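Local coordinates for protein isoprenyl transferase (Helicobacter pylori, PDB 2D2R) that probably condenses isopentenyl diphosphate with an allylic diphosphate to make undecaprenyl diphosphate, the precursor of the lipid carrier of cell-wall synthesis, using magnesium, at residues R95-I108 / L125-L139. Residues are numbered along the deposited sequence; the frame is centred on the assembly and turned at random.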
loop_
_atom_site.group_PDB
_atom_site.type_symbol
_atom_site.label_atom_id
_atom_site.label_comp_id
_atom_site.label_asym_id
_atom_site.label_seq_id
_atom_site.Cartn_x
_atom_site.Cartn_y
_atom_site.Cartn_z
ATOM N N ARG A 95 -15.176 -20.219 -18.557
ATOM C CA ARG A 95 -14.029 -20.420 -19.441
ATOM C C ARG A 95 -14.376 -19.841 -20.813
ATOM O O ARG A 95 -13.543 -19.254 -21.511
ATOM C CB ARG A 95 -13.734 -21.916 -19.574
ATOM C CG ARG A 95 -12.784 -22.285 -20.708
ATOM C CD ARG A 95 -12.663 -23.795 -20.806
ATOM N NE ARG A 95 -11.570 -24.280 -21.655
ATOM C CZ ARG A 95 -11.411 -23.988 -22.942
ATOM N NH1 ARG A 95 -12.272 -23.190 -23.559
ATOM N NH2 ARG A 95 -10.408 -24.530 -23.622
ATOM N N SER A 96 -15.644 -19.999 -21.168
ATOM C CA SER A 96 -16.160 -19.544 -22.441
ATOM C C SER A 96 -16.177 -18.038 -22.629
ATOM O O SER A 96 -16.030 -17.547 -23.744
ATOM C CB SER A 96 -17.561 -20.116 -22.623
ATOM O OG SER A 96 -17.502 -21.529 -22.515
ATOM N N THR A 97 -16.343 -17.292 -21.549
ATOM C CA THR A 97 -16.395 -15.851 -21.687
ATOM C C THR A 97 -15.034 -15.165 -21.864
ATOM O O THR A 97 -14.963 -14.005 -22.274
ATOM C CB THR A 97 -17.123 -15.221 -20.518
ATOM O OG1 THR A 97 -17.118 -13.797 -20.677
ATOM C CG2 THR A 97 -16.450 -15.576 -19.237
ATOM N N TYR A 98 -13.955 -15.874 -21.554
ATOM C CA TYR A 98 -12.625 -15.304 -21.747
ATOM C C TYR A 98 -12.292 -15.358 -23.244
ATOM O O TYR A 98 -11.732 -14.421 -23.802
ATOM C CB TYR A 98 -11.572 -16.088 -20.956
ATOM C CG TYR A 98 -11.597 -15.836 -19.451
ATOM C CD1 TYR A 98 -12.458 -16.553 -18.613
ATOM C CD2 TYR A 98 -10.771 -14.847 -18.868
ATOM C CE1 TYR A 98 -12.496 -16.292 -17.242
ATOM C CE2 TYR A 98 -10.815 -14.590 -17.511
ATOM C CZ TYR A 98 -11.679 -15.310 -16.708
ATOM O OH TYR A 98 -11.776 -15.024 -15.372
ATOM N N LEU A 99 -12.651 -16.474 -23.878
ATOM C CA LEU A 99 -12.406 -16.689 -25.310
ATOM C C LEU A 99 -13.265 -15.753 -26.153
ATOM O O LEU A 99 -12.809 -15.181 -27.152
ATOM C CB LEU A 99 -12.762 -18.124 -25.685
ATOM C CG LEU A 99 -12.359 -19.230 -24.706
ATOM C CD1 LEU A 99 -13.198 -20.477 -24.986
ATOM C CD2 LEU A 99 -10.875 -19.537 -24.817
ATOM N N ASP A 100 -14.518 -15.612 -25.744
ATOM C CA ASP A 100 -15.461 -14.784 -26.463
ATOM C C ASP A 100 -15.218 -13.285 -26.457
ATOM O O ASP A 100 -15.708 -12.584 -27.349
ATOM C CB ASP A 100 -16.871 -15.065 -25.972
ATOM C CG ASP A 100 -17.435 -16.363 -26.537
ATOM O OD1 ASP A 100 -16.771 -17.418 -26.428
ATOM O OD2 ASP A 100 -18.549 -16.321 -27.092
ATOM N N ASN A 101 -14.472 -12.776 -25.474
ATOM C CA ASN A 101 -14.210 -11.342 -25.439
ATOM C C ASN A 101 -12.736 -11.042 -25.598
ATOM O O ASN A 101 -12.318 -9.909 -25.413
ATOM C CB ASN A 101 -14.702 -10.749 -24.132
ATOM C CG ASN A 101 -16.157 -11.035 -23.881
ATOM O OD1 ASN A 101 -17.010 -10.183 -24.090
ATOM N ND2 ASN A 101 -16.452 -12.247 -23.434
ATOM N N ASN A 102 -11.951 -12.051 -25.946
ATOM C CA ASN A 102 -10.514 -11.850 -26.107
ATOM C C ASN A 102 -9.927 -11.284 -24.806
ATOM O O ASN A 102 -9.505 -10.122 -24.749
ATOM C CB ASN A 102 -10.235 -10.880 -27.258
ATOM C CG ASN A 102 -10.239 -11.556 -28.615
ATOM O OD1 ASN A 102 -9.895 -10.925 -29.629
ATOM N ND2 ASN A 102 -10.613 -12.843 -28.651
ATOM N N ILE A 103 -9.913 -12.128 -23.775
ATOM C CA ILE A 103 -9.419 -11.767 -22.455
ATOM C C ILE A 103 -8.447 -12.810 -21.926
ATOM O O ILE A 103 -8.817 -13.945 -21.663
ATOM C CB ILE A 103 -10.593 -11.626 -21.444
ATOM C CG1 ILE A 103 -11.497 -10.475 -21.874
ATOM C CG2 ILE A 103 -10.046 -11.463 -19.985
ATOM C CD1 ILE A 103 -12.519 -10.042 -20.826
ATOM N N ARG A 104 -7.191 -12.423 -21.766
ATOM C CA ARG A 104 -6.197 -13.353 -21.239
ATOM C C ARG A 104 -6.418 -13.578 -19.739
ATOM O O ARG A 104 -6.736 -12.631 -19.028
ATOM C CB ARG A 104 -4.811 -12.801 -21.465
ATOM C CG ARG A 104 -3.778 -13.711 -20.955
ATOM C CD ARG A 104 -2.417 -13.269 -21.358
ATOM N NE ARG A 104 -1.492 -14.275 -20.890
ATOM C CZ ARG A 104 -0.177 -14.225 -21.055
ATOM N NH1 ARG A 104 0.399 -13.186 -21.690
ATOM N NH2 ARG A 104 0.556 -15.233 -20.602
ATOM N N PHE A 105 -6.223 -14.814 -19.260
ATOM C CA PHE A 105 -6.430 -15.110 -17.859
ATOM C C PHE A 105 -5.170 -15.358 -17.053
ATOM O O PHE A 105 -4.283 -16.081 -17.458
ATOM C CB PHE A 105 -7.359 -16.317 -17.704
ATOM C CG PHE A 105 -7.478 -16.817 -16.288
ATOM C CD1 PHE A 105 -8.200 -16.093 -15.328
ATOM C CD2 PHE A 105 -6.850 -17.999 -15.906
ATOM C CE1 PHE A 105 -8.288 -16.549 -14.019
ATOM C CE2 PHE A 105 -6.929 -18.466 -14.594
ATOM C CZ PHE A 105 -7.655 -17.734 -13.649
ATOM N N ARG A 106 -5.083 -14.743 -15.885
ATOM C CA ARG A 106 -3.926 -14.977 -15.050
ATOM C C ARG A 106 -4.348 -15.043 -13.590
ATOM O O ARG A 106 -5.216 -14.300 -13.175
ATOM C CB ARG A 106 -2.910 -13.859 -15.271
ATOM C CG ARG A 106 -1.503 -14.181 -14.806
ATOM C CD ARG A 106 -0.463 -13.414 -15.676
ATOM N NE ARG A 106 0.749 -13.174 -14.908
ATOM C CZ ARG A 106 1.802 -12.491 -15.348
ATOM N NH1 ARG A 106 1.810 -11.980 -16.572
ATOM N NH2 ARG A 106 2.841 -12.295 -14.543
ATOM N N ALA A 107 -3.784 -15.990 -12.852
ATOM C CA ALA A 107 -4.031 -16.141 -11.421
ATOM C C ALA A 107 -2.767 -15.742 -10.658
ATOM O O ALA A 107 -1.645 -16.033 -11.116
ATOM C CB ALA A 107 -4.344 -17.610 -11.086
ATOM N N ILE A 108 -2.952 -15.073 -9.508
ATOM C CA ILE A 108 -1.857 -14.717 -8.630
ATOM C C ILE A 108 -2.286 -15.107 -7.235
ATOM O O ILE A 108 -3.473 -15.162 -6.912
ATOM C CB ILE A 108 -1.472 -13.190 -8.705
ATOM C CG1 ILE A 108 -2.610 -12.273 -8.264
ATOM C CG2 ILE A 108 -1.034 -12.862 -10.134
ATOM C CD1 ILE A 108 -2.229 -10.760 -8.325
ATOM N N LEU A 125 -6.591 -22.729 -17.853
ATOM C CA LEU A 125 -7.271 -21.570 -18.421
ATOM C C LEU A 125 -6.187 -20.577 -18.823
ATOM O O LEU A 125 -6.357 -19.825 -19.774
ATOM C CB LEU A 125 -8.235 -20.941 -17.415
ATOM C CG LEU A 125 -9.167 -19.839 -17.912
ATOM C CD1 LEU A 125 -10.019 -20.352 -19.053
ATOM C CD2 LEU A 125 -10.071 -19.387 -16.768
ATOM N N GLU A 126 -5.069 -20.608 -18.099
ATOM C CA GLU A 126 -3.934 -19.728 -18.386
ATOM C C GLU A 126 -3.339 -20.097 -19.740
ATOM O O GLU A 126 -3.218 -19.250 -20.621
ATOM C CB GLU A 126 -2.884 -19.829 -17.279
ATOM C CG GLU A 126 -3.264 -19.020 -16.022
ATOM C CD GLU A 126 -2.224 -19.103 -14.917
ATOM O OE1 GLU A 126 -2.056 -18.096 -14.177
ATOM O OE2 GLU A 126 -1.581 -20.180 -14.781
ATOM N N ASN A 127 -2.993 -21.370 -19.896
ATOM C CA ASN A 127 -2.447 -21.886 -21.153
ATOM C C ASN A 127 -3.353 -21.450 -22.298
ATOM O O ASN A 127 -2.924 -20.773 -23.236
ATOM C CB ASN A 127 -2.401 -23.428 -21.130
ATOM C CG ASN A 127 -1.010 -23.990 -20.787
ATOM O OD1 ASN A 127 -0.604 -24.040 -19.624
ATOM N ND2 ASN A 127 -0.280 -24.416 -21.812
ATOM N N ASP A 128 -4.622 -21.825 -22.193
ATOM C CA ASP A 128 -5.618 -21.544 -23.211
ATOM C C ASP A 128 -5.851 -20.107 -23.627
ATOM O O ASP A 128 -6.281 -19.841 -24.756
ATOM C CB ASP A 128 -6.947 -22.138 -22.767
ATOM C CG ASP A 128 -6.963 -23.657 -22.853
ATOM O OD1 ASP A 128 -5.890 -24.296 -22.713
ATOM O OD2 ASP A 128 -8.065 -24.212 -23.050
ATOM N N THR A 129 -5.578 -19.177 -22.722
ATOM C CA THR A 129 -5.824 -17.776 -23.002
ATOM C C THR A 129 -4.562 -16.949 -23.212
ATOM O O THR A 129 -4.641 -15.784 -23.575
ATOM C CB THR A 129 -6.613 -17.167 -21.847
ATOM O OG1 THR A 129 -5.762 -17.106 -20.694
ATOM C CG2 THR A 129 -7.819 -18.040 -21.515
ATOM N N ARG A 130 -3.410 -17.561 -22.983
ATOM C CA ARG A 130 -2.111 -16.893 -23.107
ATOM C C ARG A 130 -1.906 -16.267 -24.456
ATOM O O ARG A 130 -0.871 -15.677 -24.705
ATOM C CB ARG A 130 -0.966 -17.878 -22.902
ATOM C CG ARG A 130 -0.833 -18.862 -24.063
ATOM C CD ARG A 130 0.589 -19.368 -24.240
ATOM N NE ARG A 130 1.047 -20.166 -23.109
ATOM C CZ ARG A 130 0.716 -21.438 -22.901
ATOM N NH1 ARG A 130 -0.085 -22.061 -23.762
ATOM N NH2 ARG A 130 1.190 -22.087 -21.834
ATOM N N HIS A 131 -2.887 -16.416 -25.329
ATOM C CA HIS A 131 -2.806 -15.908 -26.677
ATOM C C HIS A 131 -3.201 -14.476 -26.815
ATOM O O HIS A 131 -2.686 -13.756 -27.677
ATOM C CB HIS A 131 -3.687 -16.748 -27.587
ATOM C CG HIS A 131 -3.158 -18.124 -27.814
ATOM N ND1 HIS A 131 -1.856 -18.358 -28.212
ATOM C CD2 HIS A 131 -3.758 -19.336 -27.749
ATOM C CE1 HIS A 131 -1.680 -19.654 -28.390
ATOM N NE2 HIS A 131 -2.818 -20.271 -28.117
ATOM N N PHE A 132 -4.137 -14.062 -25.981
ATOM C CA PHE A 132 -4.607 -12.696 -26.035
ATOM C C PHE A 132 -3.563 -11.775 -25.393
ATOM O O PHE A 132 -3.082 -12.036 -24.290
ATOM C CB PHE A 132 -5.974 -12.642 -25.360
ATOM C CG PHE A 132 -6.924 -13.704 -25.861
ATOM C CD1 PHE A 132 -6.602 -14.478 -26.988
ATOM C CD2 PHE A 132 -8.126 -13.945 -25.216
ATOM C CE1 PHE A 132 -7.458 -15.474 -27.455
ATOM C CE2 PHE A 132 -8.995 -14.939 -25.675
ATOM C CZ PHE A 132 -8.656 -15.704 -26.798
ATOM N N LYS A 133 -3.177 -10.717 -26.103
ATOM C CA LYS A 133 -2.165 -9.806 -25.587
ATOM C C LYS A 133 -2.631 -8.377 -25.302
ATOM O O LYS A 133 -1.922 -7.619 -24.651
ATOM C CB LYS A 133 -0.962 -9.797 -26.529
ATOM C CG LYS A 133 -1.321 -9.969 -27.993
ATOM C CD LYS A 133 -0.091 -10.400 -28.779
ATOM C CE LYS A 133 -0.408 -10.710 -30.232
ATOM N NZ LYS A 133 -1.471 -11.758 -30.372
ATOM N N ASP A 134 -3.829 -8.014 -25.745
ATOM C CA ASP A 134 -4.307 -6.664 -25.481
ATOM C C ASP A 134 -4.785 -6.424 -24.041
ATOM O O ASP A 134 -4.255 -5.544 -23.361
ATOM C CB ASP A 134 -5.408 -6.300 -26.470
ATOM C CG ASP A 134 -4.935 -6.385 -27.921
ATOM O OD1 ASP A 134 -3.857 -5.809 -28.232
ATOM O OD2 ASP A 134 -5.639 -7.032 -28.739
ATOM N N PHE A 135 -5.750 -7.220 -23.575
ATOM C CA PHE A 135 -6.318 -7.084 -22.234
ATOM C C PHE A 135 -6.129 -8.344 -21.406
ATOM O O PHE A 135 -6.315 -9.455 -21.919
ATOM C CB PHE A 135 -7.826 -6.765 -22.344
ATOM C CG PHE A 135 -8.582 -6.743 -21.026
ATOM C CD1 PHE A 135 -8.459 -5.668 -20.142
ATOM C CD2 PHE A 135 -9.490 -7.763 -20.711
ATOM C CE1 PHE A 135 -9.236 -5.600 -18.962
ATOM C CE2 PHE A 135 -10.270 -7.717 -19.552
ATOM C CZ PHE A 135 -10.143 -6.624 -18.669
ATOM N N THR A 136 -5.763 -8.158 -20.131
ATOM C CA THR A 136 -5.585 -9.261 -19.201
ATOM C C THR A 136 -6.439 -9.065 -17.941
ATOM O O THR A 136 -6.564 -7.942 -17.412
ATOM C CB THR A 136 -4.142 -9.400 -18.702
ATOM O OG1 THR A 136 -3.247 -9.658 -19.789
ATOM C CG2 THR A 136 -4.062 -10.550 -17.671
ATOM N N GLN A 137 -7.034 -10.154 -17.474
ATOM C CA GLN A 137 -7.811 -10.115 -16.237
ATOM C C GLN A 137 -7.011 -11.014 -15.322
ATOM O O GLN A 137 -6.714 -12.153 -15.679
ATOM C CB GLN A 137 -9.235 -10.676 -16.388
ATOM C CG GLN A 137 -10.048 -10.565 -15.081
ATOM C CD GLN A 137 -10.991 -11.734 -14.825
ATOM O OE1 GLN A 137 -10.570 -12.891 -14.697
ATOM N NE2 GLN A 137 -12.276 -11.433 -14.763
ATOM N N VAL A 138 -6.649 -10.482 -14.155
ATOM C CA VAL A 138 -5.892 -11.209 -13.172
ATOM C C VAL A 138 -6.775 -11.435 -11.959
ATOM O O VAL A 138 -7.432 -10.492 -11.491
ATOM C CB VAL A 138 -4.625 -10.406 -12.733
ATOM C CG1 VAL A 138 -3.743 -11.272 -11.823
ATOM C CG2 VAL A 138 -3.856 -9.904 -13.980
ATOM N N LEU A 139 -6.839 -12.691 -11.485
ATOM C CA LEU A 139 -7.606 -12.962 -10.271
ATOM C C LEU A 139 -6.631 -13.338 -9.166
ATOM O O LEU A 139 -5.758 -14.223 -9.317
ATOM C CB LEU A 139 -8.671 -14.086 -10.441
ATOM C CG LEU A 139 -9.900 -13.817 -11.354
ATOM C CD1 LEU A 139 -10.903 -15.031 -11.258
ATOM C CD2 LEU A 139 -10.591 -12.539 -10.999
HETATM O O HOH W 1 -9.086 -24.415 -20.074
HETATM O O HOH W 2 -14.251 -13.841 -14.670
HETATM O O HOH W 3 -2.645 -16.525 -19.673
#
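Phe105 and Leu125 form the tight side of this contact: Leu125 CD2 sits 3.7 Å from the centroid of the Phe105 ring, 17° off its normal, a CH-pi contact over the face. Leu139 CD1 meets the same ring at its edge, and Leu91 of helix 80-100 also packs on both Phe105 and Leu125. Strands 104-108 and 136-139 pair in parallel, Gln137 N donating to Arg104 O at 2.9 Å, nearly straight. Because 104-108 is an outermost strand of the sheet within this chain, helix 116-129 can serve its other edge with side chains. Thr129 OG1 accepts from Phe105 N at 2.7 Å, its chi1 of 69° setting the hydroxyl between backbone N and carbonyl carbon; Glu126 OE1 takes Ala107 N at 3.0 Å, on the anti side, somewhat out of the carboxylate plane. Tyr98 OH donates to OE1 of the buried Gln137, ring and amide planes 84° apart, and one water joins Tyr98 OH to Gln137 NE2. The solvent side is built from partly exposed polar residues: Arg95 NH2 forms a salt bridge with Asp128 OD2, its modelled 2.4 Å doubtfully short, and another water links Arg104 NE to the carbonyls of Phe105 and Glu126. Within this beta-alpha-beta unit, the crossover helix thus supplies acceptors for edge-strand amides that no further strand of the chain pairs.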